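Local coordinates for flagellar hook-associated protein 2 (Helicobacter pylori, PDB 6IWY), which caps the tip of the growing flagellar filament, helping flagellin monomers to polymerise there and keeping them from leaking out unassembled, at residues A[117-125]-A[362-370]. Residues are numbered along the deposited sequence; the frame is centred on the assembly and turned at random.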
ATOM      1  N   LYS A 117       5.183  14.201  -5.043  1.00 55.79           N
ATOM      2  CA  LYS A 117       6.006  15.377  -5.306  1.00 58.41           C
ATOM      3  C   LYS A 117       6.905  15.177  -6.517  1.00 59.19           C
ATOM      4  O   LYS A 117       7.285  16.138  -7.186  1.00 61.53           O
ATOM      5  CB  LYS A 117       6.872  15.692  -4.093  1.00 60.69           C
ATOM      6  CG  LYS A 117       7.570  17.042  -4.163  1.00 64.00           C
ATOM      7  CD  LYS A 117       8.568  17.187  -3.022  1.00 68.34           C
ATOM      8  CE  LYS A 117       9.566  18.299  -3.292  1.00 72.58           C
ATOM      9  NZ  LYS A 117       9.936  18.992  -2.029  1.00 77.31           N
ATOM     10  N   ASN A 118       7.230  13.925  -6.791  1.00 58.12           N
ATOM     11  CA  ASN A 118       8.200  13.561  -7.800  1.00 59.04           C
ATOM     12  C   ASN A 118       7.638  12.762  -8.933  1.00 57.07           C
ATOM     13  O   ASN A 118       6.625  12.072  -8.792  1.00 55.77           O
ATOM     14  CB  ASN A 118       9.254  12.693  -7.146  1.00 60.82           C
ATOM     15  CG  ASN A 118      10.360  13.479  -6.609  1.00 63.37           C
ATOM     16  OD1 ASN A 118      10.810  14.417  -7.244  1.00 64.37           O
ATOM     17  ND2 ASN A 118      10.825  13.112  -5.426  1.00 67.36           N
ATOM     18  N   THR A 119       8.337  12.814 -10.050  1.00 57.96           N
ATOM     19  CA  THR A 119       7.939  12.091 -11.232  1.00 56.87           C
ATOM     20  C   THR A 119       8.640  10.753 -11.309  1.00 57.55           C
ATOM     21  O   THR A 119       9.393  10.395 -10.426  1.00 57.94           O
ATOM     22  CB  THR A 119       8.284  12.895 -12.476  1.00 58.73           C
ATOM     23  OG1 THR A 119       9.700  12.874 -12.670  1.00 59.97           O
ATOM     24  CG2 THR A 119       7.802  14.337 -12.344  1.00 58.49           C
ATOM     25  N   GLY A 120       8.393  10.012 -12.381  1.00 58.25           N
ATOM     26  CA  GLY A 120       9.065   8.726 -12.603  1.00 59.61           C
ATOM     27  C   GLY A 120       8.349   7.516 -12.000  1.00 58.60           C
ATOM     28  O   GLY A 120       7.716   7.590 -10.945  1.00 57.15           O
ATOM     29  N   GLU A 121       8.497   6.389 -12.680  1.00 59.88           N
ATOM     30  CA  GLU A 121       7.938   5.101 -12.285  1.00 59.43           C
ATOM     31  C   GLU A 121       8.045   4.698 -10.812  1.00 59.15           C
ATOM     32  O   GLU A 121       7.089   4.169 -10.257  1.00 57.81           O
ATOM     33  CB  GLU A 121       8.619   4.019 -13.101  1.00 61.70           C
ATOM     34  CG  GLU A 121       7.837   2.751 -13.139  1.00 63.67           C
ATOM     35  CD  GLU A 121       8.432   1.727 -14.072  1.00 69.35           C
ATOM     36  OE1 GLU A 121       7.627   0.949 -14.613  1.00 72.65           O
ATOM     37  OE2 GLU A 121       9.677   1.689 -14.256  1.00 73.39           O
ATOM     38  N   ASP A 122       9.200   4.916 -10.186  1.00 60.94           N
ATOM     39  CA  ASP A 122       9.387   4.572  -8.764  1.00 60.98           C
ATOM     40  C   ASP A 122       8.433   5.304  -7.808  1.00 58.64           C
ATOM     41  O   ASP A 122       8.463   5.067  -6.603  1.00 58.49           O
ATOM     42  CB  ASP A 122      10.828   4.874  -8.318  1.00 64.01           C
ATOM     43  CG  ASP A 122      11.848   3.929  -8.917  1.00 68.72           C
ATOM     44  OD1 ASP A 122      11.447   2.990  -9.655  1.00 72.40           O
ATOM     45  OD2 ASP A 122      13.061   4.121  -8.638  1.00 73.97           O
ATOM     46  N   ASN A 123       7.592   6.202  -8.312  1.00 56.99           N
ATOM     47  CA  ASN A 123       6.703   6.944  -7.412  1.00 55.26           C
ATOM     48  C   ASN A 123       5.254   6.570  -7.521  1.00 51.89           C
ATOM     49  O   ASN A 123       4.394   7.338  -7.145  1.00 50.74           O
ATOM     50  CB  ASN A 123       6.885   8.460  -7.574  1.00 56.37           C
ATOM     51  CG  ASN A 123       8.209   8.932  -7.019  1.00 59.71           C
ATOM     52  OD1 ASN A 123       8.327   9.202  -5.821  1.00 61.92           O
ATOM     53  ND2 ASN A 123       9.222   9.006  -7.880  1.00 60.88           N
ATOM     54  N   ARG A 124       4.962   5.375  -7.998  1.00 50.92           N
ATOM     55  CA  ARG A 124       3.569   4.954  -8.000  1.00 48.81           C
ATOM     56  C   ARG A 124       3.223   4.799  -6.534  1.00 48.28           C
ATOM     57  O   ARG A 124       4.120   4.510  -5.738  1.00 50.07           O
ATOM     58  CB  ARG A 124       3.380   3.698  -8.812  1.00 48.50           C
ATOM     59  CG  ARG A 124       3.616   3.969 -10.286  1.00 49.85           C
ATOM     60  CD  ARG A 124       3.427   2.749 -11.135  1.00 52.30           C
ATOM     61  NE  ARG A 124       2.020   2.352 -11.242  1.00 54.35           N
ATOM     62  CZ  ARG A 124       1.589   1.255 -11.870  1.00 58.11           C
ATOM     63  NH1 ARG A 124       2.455   0.431 -12.461  1.00 57.54           N
ATOM     64  NH2 ARG A 124       0.268   0.989 -11.925  1.00 60.00           N
ATOM     65  N   VAL A 125       1.982   5.100  -6.150  1.00 46.17           N
ATOM     66  CA  VAL A 125       1.546   4.867  -4.776  1.00 45.25           C
ATOM     67  C   VAL A 125       0.702   3.588  -4.689  1.00 43.90           C
ATOM     68  O   VAL A 125      -0.319   3.465  -5.317  1.00 43.22           O
ATOM     69  CB  VAL A 125       0.749   6.021  -4.221  1.00 44.42           C
ATOM     70  CG1 VAL A 125       0.244   5.658  -2.861  1.00 47.18           C
ATOM     71  CG2 VAL A 125       1.587   7.283  -4.102  1.00 45.67           C
ATOM     72  N   LEU A 362      -5.768   8.230 -10.896  1.00 46.06           N
ATOM     73  CA  LEU A 362      -6.134   9.087 -12.045  1.00 45.82           C
ATOM     74  C   LEU A 362      -4.992   9.226 -13.076  1.00 46.15           C
ATOM     75  O   LEU A 362      -5.227   9.417 -14.272  1.00 46.71           O
ATOM     76  CB  LEU A 362      -6.536  10.461 -11.543  1.00 45.57           C
ATOM     77  CG  LEU A 362      -7.891  10.525 -10.835  1.00 45.12           C
ATOM     78  CD1 LEU A 362      -8.282  11.994 -10.569  1.00 44.38           C
ATOM     79  CD2 LEU A 362      -8.948   9.849 -11.643  1.00 40.90           C
ATOM     80  N   GLN A 363      -3.761   9.121 -12.593  1.00 45.50           N
ATOM     81  CA  GLN A 363      -2.575   9.255 -13.424  1.00 45.92           C
ATOM     82  C   GLN A 363      -1.417   8.489 -12.789  1.00 45.84           C
ATOM     83  O   GLN A 363      -1.129   8.680 -11.616  1.00 44.46           O
ATOM     84  CB  GLN A 363      -2.185  10.721 -13.520  1.00 46.51           C
ATOM     85  CG  GLN A 363      -0.895  10.916 -14.184  1.00 46.72           C
ATOM     86  CD  GLN A 363      -0.595  12.343 -14.420  1.00 47.13           C
ATOM     87  OE1 GLN A 363      -1.239  12.991 -15.241  1.00 47.59           O
ATOM     88  NE2 GLN A 363       0.410  12.855 -13.717  1.00 47.01           N
ATOM     89  N   LYS A 364      -0.763   7.632 -13.570  1.00 46.61           N
ATOM     90  CA  LYS A 364       0.326   6.807 -13.039  1.00 47.24           C
ATOM     91  C   LYS A 364       1.659   7.479 -13.198  1.00 47.65           C
ATOM     92  O   LYS A 364       2.035   7.854 -14.311  1.00 49.03           O
ATOM     93  CB  LYS A 364       0.422   5.469 -13.749  1.00 47.93           C
ATOM     94  CG  LYS A 364      -0.790   4.599 -13.624  1.00 49.30           C
ATOM     95  CD  LYS A 364      -0.497   3.226 -14.259  1.00 53.53           C
ATOM     96  CE  LYS A 364      -1.761   2.404 -14.526  1.00 54.61           C
ATOM     97  NZ  LYS A 364      -1.429   1.403 -15.591  1.00 57.64           N
ATOM     98  N   ALA A 365       2.371   7.599 -12.082  1.00 46.93           N
ATOM     99  CA  ALA A 365       3.790   7.945 -12.089  1.00 47.91           C
ATOM    100  C   ALA A 365       4.450   7.137 -13.163  1.00 48.56           C
ATOM    101  O   ALA A 365       4.142   5.955 -13.317  1.00 48.64           O
ATOM    102  CB  ALA A 365       4.415   7.626 -10.761  1.00 47.81           C
ATOM    103  N   SER A 366       5.346   7.768 -13.915  1.00 49.98           N
ATOM    104  CA  SER A 366       6.011   7.118 -15.054  1.00 51.14           C
ATOM    105  C   SER A 366       7.276   7.861 -15.443  1.00 52.49           C
ATOM    106  O   SER A 366       7.385   9.056 -15.216  1.00 52.60           O
ATOM    107  CB  SER A 366       5.053   7.011 -16.243  1.00 50.88           C
ATOM    108  OG  SER A 366       5.139   8.126 -17.116  1.00 54.27           O
ATOM    109  N   ASP A 367       8.240   7.127 -15.993  1.00 61.23           N
ATOM    110  CA  ASP A 367       9.509   7.690 -16.452  1.00 59.23           C
ATOM    111  C   ASP A 367       9.228   8.399 -17.778  1.00 57.80           C
ATOM    112  O   ASP A 367       8.266   8.097 -18.438  1.00 59.85           O
ATOM    113  CB  ASP A 367      10.584   6.584 -16.667  1.00 62.88           C
ATOM    114  CG  ASP A 367      11.048   5.879 -15.356  1.00 66.04           C
ATOM    115  OD1 ASP A 367      11.101   6.501 -14.282  1.00 65.40           O
ATOM    116  OD2 ASP A 367      11.416   4.672 -15.408  1.00 73.56           O
ATOM    117  N   SER A 368      10.057   9.362 -18.143  1.00 55.84           N
ATOM    118  CA  SER A 368      10.043   9.945 -19.486  1.00 56.16           C
ATOM    119  C   SER A 368      10.663   8.993 -20.484  1.00 59.87           C
ATOM    120  O   SER A 368      11.538   8.192 -20.139  1.00 62.33           O
ATOM    121  CB  SER A 368      10.860  11.239 -19.520  1.00 54.09           C
ATOM    122  OG  SER A 368      12.262  10.959 -19.445  1.00 55.19           O
ATOM    123  N   ALA A 369      10.250   9.107 -21.735  1.00 62.01           N
ATOM    124  CA  ALA A 369      10.784   8.245 -22.789  1.00 67.03           C
ATOM    125  C   ALA A 369      10.947   9.069 -24.047  1.00 67.68           C
ATOM    126  O   ALA A 369      10.014   9.801 -24.445  1.00 66.79           O
ATOM    127  CB  ALA A 369       9.859   7.056 -23.048  1.00 71.98           C
ATOM    128  N   PHE A 370      12.127   8.936 -24.664  1.00 69.77           N
ATOM    129  CA  PHE A 370      12.528   9.776 -25.795  1.00 70.25           C
ATOM    130  C   PHE A 370      13.721   9.142 -26.504  1.00 75.08           C
ATOM    131  O   PHE A 370      14.228   8.117 -26.058  1.00 78.10           O
ATOM    132  CB  PHE A 370      12.868  11.209 -25.315  1.00 65.76           C
ATOM    133  CG  PHE A 370      13.982  11.256 -24.311  1.00 64.69           C
ATOM    134  CD1 PHE A 370      13.714  11.140 -22.955  1.00 63.06           C
ATOM    135  CD2 PHE A 370      15.300  11.393 -24.723  1.00 66.97           C
ATOM    136  CE1 PHE A 370      14.749  11.155 -22.021  1.00 64.61           C
ATOM    137  CE2 PHE A 370      16.345  11.413 -23.795  1.00 68.40           C
ATOM    138  CZ  PHE A 370      16.074  11.286 -22.448  1.00 67.12           C
TER
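The carboxylates of Glu-121 and Asp-367 come close despite their like charge, OE2 of Glu-121 lying 3.6 Å from OD2 of Asp-367 with the two planes turned 76° apart. The other oxygen of Asp-367 has a proper donor: the backbone N of Glu-121 gives a hydrogen bond of 3.1 Å to Asp-367 OD1, bent to 142° at the hydrogen and arriving well above the carboxylate plane. Glu-121 OE2 also takes a weak hydrogen bond from Gly-216 N, which may ease the repulsion a little. Beside this pair, CA of Gly-120 makes a CH...O contact with Ser-366 O; its backbone angles would drive a CB into the carbonyl O of Thr-119, hence glycine. The 362-367 connection, in the FliD C-terminal family region, joins two four-stranded antiparallel sheets, running beside a second crossing, from strand 30-36 to strand 42-49, where Ser-366 is backbone-bonded to Gln-39. The 3-10 turn at 121-122, after strand 110-116, packs on it. Ala-365 points its methyl into that turn, CB lying 3.3 Å from Gly-120 O and against CG of Arg-124, while its backbone N hydrogen-bonds to OD2 of Asp-41. A bend at chi3 (71°) brings the Arg-124 guanidinium alongside the extended chain of Lys-364, whose CD covers one face. NZ of Lys-364 lies 4.1 Å from Arg-124 NH2, a like-charge approach that the salt bridge from NH2 to Asp-212 probably eases.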